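Local coordinates for protein mannose-6-phosphate isomerase (Helicobacter pylori, PDB 2QH5) that probably makes GDP-mannose and diphosphate from mannose 1-phosphate and GTP, this chain being the N-terminal nucleotidyltransferase part of a longer protein, at residues Asn7-Gly12 against Leu42-Asn47; Lys61-Ala66 against Val79-Glu84. All blocks are in the same frame, centred on the assembly; numbering follows the deposited sequence.

Contact 1: Asn7-Gly12 against Leu42-Asn47; sequences NILLSG and LSFKRN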
# COMPACT_ATOMS: atom_id res chain seq x y z
N ASN A 7 -1.57 9.31 2.92
CA ASN A 7 -0.58 8.39 2.41
C ASN A 7 -0.37 7.28 3.43
O ASN A 7 -0.02 7.56 4.58
CB ASN A 7 0.75 9.10 2.12
CG ASN A 7 1.82 8.15 1.59
OD1 ASN A 7 3.01 8.35 1.86
ND2 ASN A 7 1.41 7.13 0.85
N ILE A 8 -0.60 6.04 3.03
CA ILE A 8 -0.28 4.89 3.88
C ILE A 8 1.01 4.28 3.38
O ILE A 8 1.02 3.54 2.39
CB ILE A 8 -1.38 3.82 3.88
CG1 ILE A 8 -2.76 4.44 4.16
CG2 ILE A 8 -1.03 2.72 4.88
CD1 ILE A 8 -2.89 5.15 5.49
N LEU A 9 2.09 4.61 4.07
CA LEU A 9 3.44 4.24 3.65
C LEU A 9 3.82 2.92 4.30
O LEU A 9 4.16 2.88 5.48
CB LEU A 9 4.42 5.37 4.04
CG LEU A 9 5.55 5.80 3.11
CD1 LEU A 9 6.49 6.71 3.88
CD2 LEU A 9 6.32 4.64 2.51
N LEU A 10 3.72 1.83 3.55
CA LEU A 10 3.98 0.51 4.10
C LEU A 10 5.46 0.17 4.11
O LEU A 10 6.06 -0.04 3.05
CB LEU A 10 3.23 -0.56 3.30
CG LEU A 10 1.71 -0.49 3.18
CD1 LEU A 10 1.25 -1.48 2.13
CD2 LEU A 10 1.03 -0.77 4.50
N SER A 11 6.04 0.10 5.31
CA SER A 11 7.46 -0.25 5.47
C SER A 11 7.66 -1.59 6.18
O SER A 11 8.67 -2.26 5.96
CB SER A 11 8.19 0.85 6.22
OG SER A 11 7.92 2.11 5.62
N GLY A 12 6.71 -1.97 7.03
CA GLY A 12 6.80 -3.23 7.77
C GLY A 12 6.90 -4.46 6.89
O GLY A 12 7.97 -5.05 6.75
N LEU A 42 12.75 8.35 -0.23
CA LEU A 42 12.32 8.66 -1.59
C LEU A 42 10.82 8.45 -1.73
O LEU A 42 10.11 9.33 -2.24
CB LEU A 42 13.08 7.79 -2.60
CG LEU A 42 14.21 8.39 -3.46
CD1 LEU A 42 14.60 9.84 -3.13
CD2 LEU A 42 15.41 7.45 -3.41
N SER A 43 10.34 7.29 -1.27
CA SER A 43 8.92 6.95 -1.25
C SER A 43 8.12 7.91 -0.36
O SER A 43 6.98 8.26 -0.69
CB SER A 43 8.70 5.52 -0.78
OG SER A 43 9.24 4.58 -1.69
N PHE A 44 8.71 8.34 0.74
CA PHE A 44 8.06 9.30 1.62
C PHE A 44 7.86 10.64 0.92
O PHE A 44 6.75 11.16 0.87
CB PHE A 44 8.83 9.51 2.94
CG PHE A 44 8.20 10.53 3.84
CD1 PHE A 44 8.69 11.83 3.90
CD2 PHE A 44 7.07 10.22 4.57
CE1 PHE A 44 8.07 12.79 4.70
CE2 PHE A 44 6.44 11.18 5.37
CZ PHE A 44 6.94 12.46 5.43
N LYS A 45 8.96 11.16 0.38
CA LYS A 45 9.02 12.50 -0.23
C LYS A 45 8.08 12.61 -1.43
O LYS A 45 7.38 13.61 -1.58
CB LYS A 45 10.46 12.81 -0.67
CG LYS A 45 10.70 14.23 -1.19
CD LYS A 45 12.09 14.38 -1.81
CE LYS A 45 12.39 15.83 -2.20
NZ LYS A 45 13.70 15.97 -2.90
N ARG A 46 8.08 11.57 -2.26
CA ARG A 46 7.28 11.53 -3.48
C ARG A 46 5.77 11.63 -3.24
O ARG A 46 5.08 12.30 -4.00
CB ARG A 46 7.67 10.31 -4.32
CG ARG A 46 6.55 9.43 -4.83
CD ARG A 46 7.07 8.33 -5.76
NE ARG A 46 8.39 7.81 -5.39
CZ ARG A 46 8.61 6.58 -4.91
NH1 ARG A 46 7.61 5.73 -4.73
NH2 ARG A 46 9.85 6.21 -4.61
N ASN A 47 5.28 10.99 -2.17
CA ASN A 47 3.85 11.03 -1.84
C ASN A 47 3.43 12.13 -0.88
O ASN A 47 2.25 12.49 -0.84
CB ASN A 47 3.40 9.69 -1.28
CG ASN A 47 3.50 8.58 -2.29
OD1 ASN A 47 2.61 8.39 -3.12
ND2 ASN A 47 4.59 7.82 -2.23
O HOH W 1 4.02 10.69 2.48

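Contact 2: Lys61-Ala66 against Val79-Glu84; sequences KHYFLA and VGFLLE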
# COMPACT_ATOMS: atom_id res chain seq x y z
N LYS A 61 10.96 -2.15 15.83
CA LYS A 61 12.42 -2.17 15.85
C LYS A 61 13.01 -1.01 15.07
O LYS A 61 14.04 -0.46 15.46
CB LYS A 61 12.98 -3.47 15.24
CG LYS A 61 12.69 -4.74 16.00
CD LYS A 61 13.20 -5.94 15.20
CE LYS A 61 12.48 -7.24 15.55
NZ LYS A 61 13.16 -8.01 16.65
N HIS A 62 12.36 -0.64 13.96
CA HIS A 62 12.93 0.33 13.03
C HIS A 62 12.35 1.73 13.15
O HIS A 62 12.69 2.61 12.37
CB HIS A 62 12.84 -0.15 11.57
CG HIS A 62 13.10 -1.62 11.41
ND1 HIS A 62 12.17 -2.49 10.89
CD2 HIS A 62 14.18 -2.37 11.73
CE1 HIS A 62 12.66 -3.71 10.89
NE2 HIS A 62 13.88 -3.67 11.39
N TYR A 63 11.47 1.94 14.14
CA TYR A 63 10.82 3.24 14.31
C TYR A 63 11.82 4.38 14.23
O TYR A 63 11.70 5.27 13.38
CB TYR A 63 10.01 3.31 15.62
CG TYR A 63 9.53 4.71 15.93
CD1 TYR A 63 10.11 5.47 16.95
CD2 TYR A 63 8.52 5.30 15.18
CE1 TYR A 63 9.68 6.77 17.21
CE2 TYR A 63 8.09 6.59 15.44
CZ TYR A 63 8.66 7.32 16.45
OH TYR A 63 8.22 8.60 16.70
N PHE A 64 12.83 4.34 15.10
CA PHE A 64 13.80 5.43 15.22
C PHE A 64 14.72 5.56 14.01
O PHE A 64 15.18 6.66 13.70
CB PHE A 64 14.59 5.31 16.52
CG PHE A 64 13.73 5.43 17.75
CD1 PHE A 64 13.45 6.69 18.30
CD2 PHE A 64 13.17 4.30 18.34
CE1 PHE A 64 12.64 6.81 19.43
CE2 PHE A 64 12.36 4.39 19.46
CZ PHE A 64 12.09 5.66 20.01
N LEU A 65 14.96 4.44 13.34
CA LEU A 65 15.64 4.45 12.04
C LEU A 65 14.81 5.22 10.99
O LEU A 65 15.33 6.10 10.30
CB LEU A 65 15.92 3.01 11.59
CG LEU A 65 16.68 2.75 10.29
CD1 LEU A 65 17.95 3.58 10.23
CD2 LEU A 65 17.00 1.27 10.15
N ALA A 66 13.52 4.88 10.90
CA ALA A 66 12.60 5.53 9.98
C ALA A 66 12.47 7.03 10.27
O ALA A 66 12.58 7.86 9.37
CB ALA A 66 11.24 4.86 10.06
N VAL A 79 2.60 13.90 10.27
CA VAL A 79 3.07 12.52 10.10
C VAL A 79 2.79 11.67 11.35
O VAL A 79 3.04 12.09 12.47
CB VAL A 79 4.59 12.48 9.79
CG1 VAL A 79 5.04 11.07 9.37
CG2 VAL A 79 4.95 13.50 8.72
N GLY A 80 2.26 10.47 11.13
CA GLY A 80 1.98 9.53 12.21
C GLY A 80 2.59 8.18 11.90
O GLY A 80 2.94 7.89 10.76
N PHE A 81 2.72 7.35 12.94
CA PHE A 81 3.28 6.01 12.80
C PHE A 81 2.33 4.96 13.34
O PHE A 81 1.62 5.20 14.31
CB PHE A 81 4.57 5.88 13.58
CG PHE A 81 5.78 6.34 12.83
CD1 PHE A 81 6.63 5.42 12.24
CD2 PHE A 81 6.07 7.69 12.72
CE1 PHE A 81 7.77 5.84 11.56
CE2 PHE A 81 7.19 8.12 12.02
CZ PHE A 81 8.05 7.20 11.45
N LEU A 82 2.34 3.80 12.71
CA LEU A 82 1.73 2.63 13.28
C LEU A 82 2.83 1.59 13.38
O LEU A 82 3.33 1.10 12.36
CB LEU A 82 0.59 2.12 12.40
CG LEU A 82 0.16 0.67 12.66
CD1 LEU A 82 -0.50 0.51 14.03
CD2 LEU A 82 -0.73 0.17 11.55
N LEU A 83 3.20 1.27 14.61
CA LEU A 83 4.31 0.37 14.87
C LEU A 83 3.86 -1.08 15.02
O LEU A 83 2.84 -1.38 15.63
CB LEU A 83 5.11 0.83 16.08
CG LEU A 83 5.60 2.28 15.96
CD1 LEU A 83 6.45 2.64 17.15
CD2 LEU A 83 6.38 2.49 14.67
N GLU A 84 4.62 -1.99 14.43
CA GLU A 84 4.24 -3.37 14.49
C GLU A 84 5.23 -4.19 15.31
O GLU A 84 6.45 -4.04 15.16
CB GLU A 84 4.04 -3.94 13.08
CG GLU A 84 2.97 -3.18 12.29
CD GLU A 84 2.43 -3.94 11.10
OE1 GLU A 84 1.19 -4.16 11.05
OE2 GLU A 84 3.24 -4.31 10.22

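Contact 1: Asn7-Gly12 against Leu42-Asn47
The carboxamides of N7 and N47 are stacked, planes 24° apart, and the edge of the F44 ring takes the CD1 methyl of L9 near the ring plane. These two pairings join strand 5-10 to helix 39-48 at the start of the Rossmann-like GT-A nucleotidyltransferase fold, where the helix leads back to the neighbouring parallel strand 53-59. The axes of strand 7-10 and helix 42-47 run nearly antiparallel, at 171°, and come within 9.7 Å.

N7 holds its CG anti to the backbone N (chi1 179°), which carries the amide across to the helix; OD1 comes 3.4 Å from CB of N47. The stacked amides do not bond to each other, and each is held separately. A water bridges the two segments, donating to N7 OD1 at 2.6 Å and more loosely to F44 O at 3.2 Å, while N7 ND2 turns to T110 OG1 and I108 O on strand 106-111. N47 OD1 bonds with the Y122 hydroxyl, so each amide is pinned at both its oxygen and its nitrogen.

Two residues on along the strand, L9 crosses F44 at about a right angle, with CD1 3.6 Å from F44 CD2, and its other methyl, CD2, sits 4.2 Å from S43 CB. The S43 hydroxyl has two carbonyl oxygens, S112 O and L39 O, to share its one proton. Just beyond L10 the chain enters the glycine-rich loop that handles the nucleotide in relatives. One turn back along the helix from N47 lies its second anchor: N47 ND2 donates in the carbonyl plane to S43 O, at 2.9 Å.

Contact 2: Lys61-Ala66 against Val79-Glu84
A66, whose methyl meets the ring of F81, has its backbone N donating to H62 O at 2.8 Å, a bond of the first turn of helix 63-69. This helix and strand 78-84 are the second and third elements of a beta-alpha-beta unit begun by strand 53-59, so the contact packs the connecting helix onto the strand it leads to. Just ahead of the helix, K61 N is held by N59 OD1.

Everything across the interface is apolar, and its centre is a T-shaped pair. Y63 directs an edge at the face of F81: the centroids are 4.7 Å apart and the planes stand at 79°. CE2 is the atom driven in, 3.5 Å from F81 CG and above the middle of the ring, with CD2 beside it. Having CG anti to the backbone N (chi1 170°) swings the tyrosine ring along the helix side to the strand.

From further along the strand, L83 brings both methyls to the same tyrosine, CD2 coming obliquely to within 3.6 Å of Y63 CD2 and CD1 standing 3.9 Å from Y63 CG. F81 is thus met on one face by Y63 and at its edge by A66, whose CB is 3.9 Å from F81 CE1. I230 of strand 230-233 touches both Y63 and F81, and I56 and C58 of strand 53-59 also pack against F81. The opposite corner of the tyrosine is used too: Y63 CD1 lies 3.4 Å above the centre of the F64 ring, which in turn pairs edge-to-face with F226.

From the N terminus the chain runs through strand 5-10, then a loop whose residues 13-25 are not modelled, and helix 39-48 returns to close contact 1. Strand 53-59 follows, pairing in parallel with 5-10. Contact 2 opens only after it, on helix 63-69, and closes a shorter loop when strand 78-84 joins the other edge of 53-59. The contacts therefore neither nest nor cross; they are successive helix-on-strand packings upon one sheet, with centres about 12 Å apart. They also touch directly: F44 CZ of contact 1 lies 4.0 Å from V79 CG2 of contact 2, and A66 packs on F40, tying the two helices together.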